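Local coordinates for protein phosphoribosylaminoimidazole carboxylase (Treponema denticola, PDB 5C5D) that catalyses the reversible carboxylation of 5-aminoimidazole ribonucleotide with carbon dioxide to give 4-carboxy-5-aminoimidazole ribonucleotide in purine biosynthesis, at residues Ile6-Ser11 with Val47-Glu52; Ser13-Ala18 with Tyr32-Gly37. The protein carries 1 engineered substitution. One frame throughout, in Å; residues are numbered along the deposited sequence. Where two conformers were deposited one is given.

Interaction 1: Ile6-Ser11 with Val47-Glu52; sequences IILMGS and VSMLKE
Leu8 meets Met49 and Leu50 where strand 4-9 faces helix 43-54, and each branch of its isobutyl end has its own partner. CD1 lies 3.9 Å from the sulfur SD of Met49, the two side chains crossing at a slant. CD2 only brushes the CD2 methyl of Leu50, at 4.5 Å. Leu8 carries its CG opposite the backbone N (chi1 174°), and its CB already points toward the helix. Met49 reaches out in the same trans form, extended as far as SD before chi3 bends its methyl aside. All three touching side chains are apolar and buried, and no hydrogen bond joins the segments.

In the next shell, Arg35 touches both Leu8 and Met49, Tyr62 lies against Leu50, and Val76 and Phe79 of helix 72-79 pack on Leu8 and Leu50 respectively. Asp154 of a second subunit also packs on Met49. Backbone bonds to strands 31-36 and 60-65 hold strand 4-9 between them. Past Met9, the last residue of the strand, the chain enters the loop that carries the substrate-binding Ser11. This is helix-on-sheet packing in a five-stranded parallel sheet of strand order 2-1-3-4-5, the flavodoxin-like three-layer fold, with the binding loop at the strand's C-terminal end.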
loop_
_atom_site.group_PDB
_atom_site.type_symbol
_atom_site.label_atom_id
_atom_site.label_comp_id
_atom_site.label_asym_id
_atom_site.label_seq_id
_atom_site.Cartn_x
_atom_site.Cartn_y
_atom_site.Cartn_z
ATOM N N ILE D 6 -24.264 -24.274 -2.587
ATOM C CA ILE D 6 -23.232 -25.099 -2.020
ATOM C C ILE D 6 -22.180 -24.152 -1.483
ATOM O O ILE D 6 -21.575 -23.407 -2.239
ATOM C CB ILE D 6 -22.599 -26.046 -3.056
ATOM C CG1 ILE D 6 -23.651 -27.001 -3.641
ATOM C CG2 ILE D 6 -21.444 -26.793 -2.414
ATOM C CD1 ILE D 6 -24.438 -26.455 -4.842
ATOM N N ILE D 7 -21.967 -24.214 -0.175
ATOM C CA ILE D 7 -20.943 -23.406 0.481
ATOM C C ILE D 7 -19.743 -24.283 0.677
ATOM O O ILE D 7 -19.795 -25.223 1.474
ATOM C CB ILE D 7 -21.428 -22.865 1.827
ATOM C CG1 ILE D 7 -22.720 -22.083 1.630
ATOM C CG2 ILE D 7 -20.345 -21.976 2.460
ATOM C CD1 ILE D 7 -23.391 -21.675 2.939
ATOM N N LEU D 8 -18.676 -24.025 -0.072
ATOM C CA LEU D 8 -17.481 -24.870 -0.038
ATOM C C LEU D 8 -16.290 -24.095 0.483
ATOM O O LEU D 8 -15.926 -23.047 -0.075
ATOM C CB LEU D 8 -17.177 -25.422 -1.437
ATOM C CG LEU D 8 -15.862 -26.190 -1.541
ATOM C CD1 LEU D 8 -15.821 -27.411 -0.631
ATOM C CD2 LEU D 8 -15.628 -26.586 -2.991
ATOM N N MET D 9 -15.690 -24.592 1.562
ATOM C CA MET D 9 -14.584 -23.890 2.188
ATOM C C MET D 9 -13.309 -24.736 2.141
ATOM O O MET D 9 -13.372 -25.964 2.160
ATOM C CB MET D 9 -14.945 -23.556 3.638
ATOM C CG MET D 9 -14.892 -24.745 4.525
ATOM S SD MET D 9 -15.611 -24.392 6.163
ATOM C CE MET D 9 -17.337 -24.647 5.795
ATOM N N GLY D 10 -12.162 -24.067 2.098
ATOM C CA GLY D 10 -10.895 -24.750 1.938
ATOM C C GLY D 10 -10.430 -25.429 3.196
ATOM O O GLY D 10 -9.657 -26.375 3.126
ATOM N N SER D 11 -10.903 -24.945 4.335
ATOM C CA SER D 11 -10.487 -25.473 5.629
ATOM C C SER D 11 -11.594 -25.384 6.663
ATOM O O SER D 11 -12.367 -24.424 6.680
ATOM C CB SER D 11 -9.269 -24.697 6.139
ATOM O OG SER D 11 -9.020 -24.976 7.501
ATOM N N VAL D 47 -13.146 -32.262 -6.881
ATOM C CA VAL D 47 -13.754 -32.625 -8.172
ATOM C C VAL D 47 -14.886 -33.624 -7.990
ATOM O O VAL D 47 -15.951 -33.489 -8.584
ATOM C CB VAL D 47 -12.703 -33.190 -9.137
ATOM C CG1 VAL D 47 -13.364 -33.873 -10.359
ATOM C CG2 VAL D 47 -11.803 -32.084 -9.595
ATOM N N SER D 48 -14.661 -34.649 -7.178
ATOM C CA SER D 48 -15.672 -35.668 -6.964
ATOM C C SER D 48 -16.947 -35.053 -6.394
ATOM O O SER D 48 -18.058 -35.372 -6.838
ATOM C CB SER D 48 -15.129 -36.761 -6.045
ATOM O OG SER D 48 -14.242 -37.573 -6.778
ATOM N N MET D 49 -16.779 -34.156 -5.433
ATOM C CA MET D 49 -17.889 -33.451 -4.810
ATOM C C MET D 49 -18.624 -32.578 -5.807
ATOM O O MET D 49 -19.859 -32.589 -5.859
ATOM C CB MET D 49 -17.368 -32.583 -3.674
ATOM C CG MET D 49 -18.415 -31.873 -2.910
ATOM S SD MET D 49 -17.566 -30.632 -1.928
ATOM C CE MET D 49 -16.563 -31.718 -0.921
ATOM N N LEU D 50 -17.864 -31.830 -6.591
ATOM C CA LEU D 50 -18.482 -30.942 -7.573
ATOM C C LEU D 50 -19.263 -31.759 -8.611
ATOM O O LEU D 50 -20.340 -31.325 -9.045
ATOM C CB LEU D 50 -17.452 -30.069 -8.269
ATOM C CG LEU D 50 -16.703 -29.070 -7.397
ATOM C CD1 LEU D 50 -15.739 -28.251 -8.238
ATOM C CD2 LEU D 50 -17.668 -28.138 -6.665
ATOM N N LYS D 51 -18.758 -32.928 -9.009
ATOM C CA LYS D 51 -19.488 -33.727 -10.005
ATOM C C LYS D 51 -20.849 -34.153 -9.461
ATOM O O LYS D 51 -21.841 -34.204 -10.195
ATOM C CB LYS D 51 -18.686 -34.952 -10.445
ATOM C CG LYS D 51 -17.536 -34.595 -11.365
ATOM C CD LYS D 51 -16.808 -35.838 -11.872
ATOM C CE LYS D 51 -15.616 -35.474 -12.743
ATOM N NZ LYS D 51 -14.813 -36.700 -13.071
ATOM N N GLU D 52 -20.900 -34.475 -8.176
ATOM C CA GLU D 52 -22.162 -34.878 -7.563
ATOM C C GLU D 52 -23.180 -33.721 -7.571
ATOM O O GLU D 52 -24.334 -33.923 -7.969
ATOM C CB GLU D 52 -21.937 -35.366 -6.131
ATOM C CG GLU D 52 -21.230 -36.717 -6.062
ATOM C CD GLU D 52 -20.657 -37.027 -4.691
ATOM O OE1 GLU D 52 -20.802 -36.201 -3.768
ATOM O OE2 GLU D 52 -20.054 -38.108 -4.542
#

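Interaction 2: Ser13-Ala18 with Tyr32-Gly37; sequences SDMGHA and YAIRIG
Met15 makes the closest contacts between helix 15-27 and strand 31-36, laying its thioether across Ile34 and Ile36. Its SD rests 4.0 Å from the CG2 methyl of Ile34. The terminal CE touches both isoleucines, 4.1 Å from that same CG2 of Ile34 and 4.1 Å from CD1 of Ile36. The main axis of the Met15 side chain is oblique to Ile34 and roughly perpendicular to Ile36. From CA its bond to CB does not aim at the strand; bends at chi2 (60°) and chi3 (65°) bring the sulfur and methyl round to it. Ile34 offers the CG2 branch, while Ile36 reaches with the far end of its longer branch. One turn on, Ala18 directs its CB at the strand and adds to the cover, though at 4.5 Å from CG2 of Ile34 its approach is looser.

That apolar patch is the close-packed part. The other side of the helix start is looser: Ser13 and Gly16 are exposed, and the partly exposed His17 does not touch the strand segment and bonds through NE2 to Cys87 O. Buried beside them is Asp14, a substrate-binding residue, which accepts a hydrogen bond from Ser11 N at OD2.

Leu157 of a second subunit packs on Met15 and its Ile150 on Ile36, so the contact runs on into the oligomer interface. Arg35 points to the other face of the strand, where it bonds Tyr53 OH and forms a salt bridge with Asp154 of that subunit. Within the chain, Met9 of the neighbouring strand 4-9 touches Met15, Ala18, Ile34 and Ile36. The helix thus packs over two adjacent parallel strands, as the connecting helix of the beta-alpha-beta unit formed by strand 4-9, helix 15-27 and strand 31-36.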
loop_
_atom_site.group_PDB
_atom_site.type_symbol
_atom_site.label_atom_id
_atom_site.label_comp_id
_atom_site.label_asym_id
_atom_site.label_seq_id
_atom_site.Cartn_x
_atom_site.Cartn_y
_atom_site.Cartn_z
ATOM N N SER D 13 -11.225 -24.441 9.400
ATOM C CA SER D 13 -10.967 -23.252 10.194
ATOM C C SER D 13 -11.882 -22.112 9.767
ATOM O O SER D 13 -12.041 -21.141 10.520
ATOM C CB SER D 13 -9.495 -22.829 10.085
ATOM O OG SER D 13 -9.158 -22.408 8.770
ATOM N N ASP D 14 -12.474 -22.228 8.567
ATOM C CA ASP D 14 -13.385 -21.214 8.024
ATOM C C ASP D 14 -14.851 -21.415 8.404
ATOM O O ASP D 14 -15.714 -20.705 7.887
ATOM C CB ASP D 14 -13.331 -21.169 6.475
ATOM C CG ASP D 14 -11.914 -21.051 5.895
ATOM O OD1 ASP D 14 -11.199 -20.128 6.314
ATOM O OD2 ASP D 14 -11.562 -21.837 4.948
ATOM N N MET D 15 -15.157 -22.347 9.296
ATOM C CA MET D 15 -16.540 -22.772 9.491
ATOM C C MET D 15 -17.414 -21.617 10.001
ATOM O O MET D 15 -18.557 -21.464 9.573
ATOM C CB MET D 15 -16.588 -23.970 10.442
ATOM C CG MET D 15 -17.967 -24.520 10.743
ATOM S SD MET D 15 -18.857 -25.116 9.269
ATOM C CE MET D 15 -17.817 -26.476 8.772
ATOM N N GLY D 16 -16.864 -20.779 10.869
ATOM C CA GLY D 16 -17.636 -19.662 11.404
ATOM C C GLY D 16 -18.117 -18.707 10.326
ATOM O O GLY D 16 -19.244 -18.219 10.359
ATOM N N HIS D 17 -17.247 -18.442 9.360
ATOM C CA HIS D 17 -17.550 -17.599 8.213
ATOM C C HIS D 17 -18.626 -18.236 7.347
ATOM O O HIS D 17 -19.613 -17.608 6.981
ATOM C CB HIS D 17 -16.248 -17.375 7.436
ATOM C CG HIS D 17 -16.346 -16.386 6.330
ATOM N ND1 HIS D 17 -16.348 -15.027 6.554
ATOM C CD2 HIS D 17 -16.386 -16.546 4.986
ATOM C CE1 HIS D 17 -16.404 -14.395 5.394
ATOM N NE2 HIS D 17 -16.416 -15.297 4.422
ATOM N N ALA D 18 -18.463 -19.519 7.087
ATOM C CA ALA D 18 -19.474 -20.259 6.331
ATOM C C ALA D 18 -20.831 -20.226 7.041
ATOM O O ALA D 18 -21.874 -20.121 6.394
ATOM C CB ALA D 18 -19.027 -21.688 6.120
ATOM N N TYR D 32 -29.113 -24.850 1.593
ATOM C CA TYR D 32 -27.655 -24.797 1.446
ATOM C C TYR D 32 -27.018 -26.129 1.870
ATOM O O TYR D 32 -27.632 -26.957 2.573
ATOM C CB TYR D 32 -27.048 -23.633 2.258
ATOM C CG TYR D 32 -27.260 -23.800 3.735
ATOM C CD1 TYR D 32 -26.430 -24.621 4.471
ATOM C CD2 TYR D 32 -28.281 -23.129 4.388
ATOM C CE1 TYR D 32 -26.628 -24.803 5.829
ATOM C CE2 TYR D 32 -28.477 -23.286 5.740
ATOM C CZ TYR D 32 -27.645 -24.138 6.454
ATOM O OH TYR D 32 -27.812 -24.329 7.811
ATOM N N ALA D 33 -25.810 -26.352 1.372
ATOM C CA ALA D 33 -24.955 -27.432 1.824
ATOM C C ALA D 33 -23.633 -26.816 2.198
ATOM O O ALA D 33 -23.192 -25.905 1.534
ATOM C CB ALA D 33 -24.779 -28.458 0.739
ATOM N N ILE D 34 -23.039 -27.289 3.301
ATOM C CA ILE D 34 -21.719 -26.835 3.722
ATOM C C ILE D 34 -20.738 -27.975 3.604
ATOM O O ILE D 34 -20.967 -29.059 4.140
ATOM C CB ILE D 34 -21.726 -26.333 5.153
ATOM C CG1 ILE D 34 -22.627 -25.125 5.253
ATOM C CG2 ILE D 34 -20.290 -25.978 5.594
ATOM C CD1 ILE D 34 -22.803 -24.599 6.664
ATOM N N ARG D 35 -19.653 -27.709 2.883
ATOM C CA ARG D 35 -18.643 -28.720 2.589
ATOM C C ARG D 35 -17.250 -28.146 2.758
ATOM O O ARG D 35 -17.043 -26.934 2.709
ATOM C CB ARG D 35 -18.796 -29.264 1.173
ATOM C CG ARG D 35 -20.185 -29.818 0.827
ATOM C CD ARG D 35 -20.476 -31.054 1.652
ATOM N NE ARG D 35 -19.522 -32.135 1.431
ATOM C CZ ARG D 35 -19.619 -33.063 0.475
ATOM N NH1 ARG D 35 -20.649 -33.090 -0.365
ATOM N NH2 ARG D 35 -18.699 -34.018 0.403
ATOM N N ILE D 36 -16.303 -29.051 2.945
ATOM C CA ILE D 36 -14.906 -28.721 3.086
ATOM C C ILE D 36 -14.055 -29.434 2.042
ATOM O O ILE D 36 -14.177 -30.636 1.840
ATOM C CB ILE D 36 -14.398 -29.108 4.494
ATOM C CG1 ILE D 36 -15.122 -28.283 5.554
ATOM C CG2 ILE D 36 -12.908 -28.838 4.630
ATOM C CD1 ILE D 36 -14.926 -28.827 6.978
ATOM N N GLY D 37 -13.169 -28.687 1.405
ATOM C CA GLY D 37 -12.230 -29.269 0.477
ATOM C C GLY D 37 -11.276 -28.223 -0.032
ATOM O O GLY D 37 -11.677 -27.094 -0.313
#

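Overall arrangement
Both interactions rest on the same parallel sheet, through neighbouring strands 4-9 and 31-36, with centres about 10 Å apart. The strands are tied by probable backbone hydrogen bonds such as Ile7 N to Ala33 O at 2.7 Å. Leu8 and Met9 are successive strand residues, and Leu8 meets helix 43-54 while Met9 meets helix 15-27, so interactions 1 and 2 lie on opposite faces of the sheet. Each is apolar and uses a methionine sulfur from a helix, but Met49 is buried whereas Met15 is partly exposed. Both also lie near the substrate-binding residues: interaction 1 runs into Ser11, and interaction 2 contains Asp14. A second subunit reaches both, more extensively interaction 2.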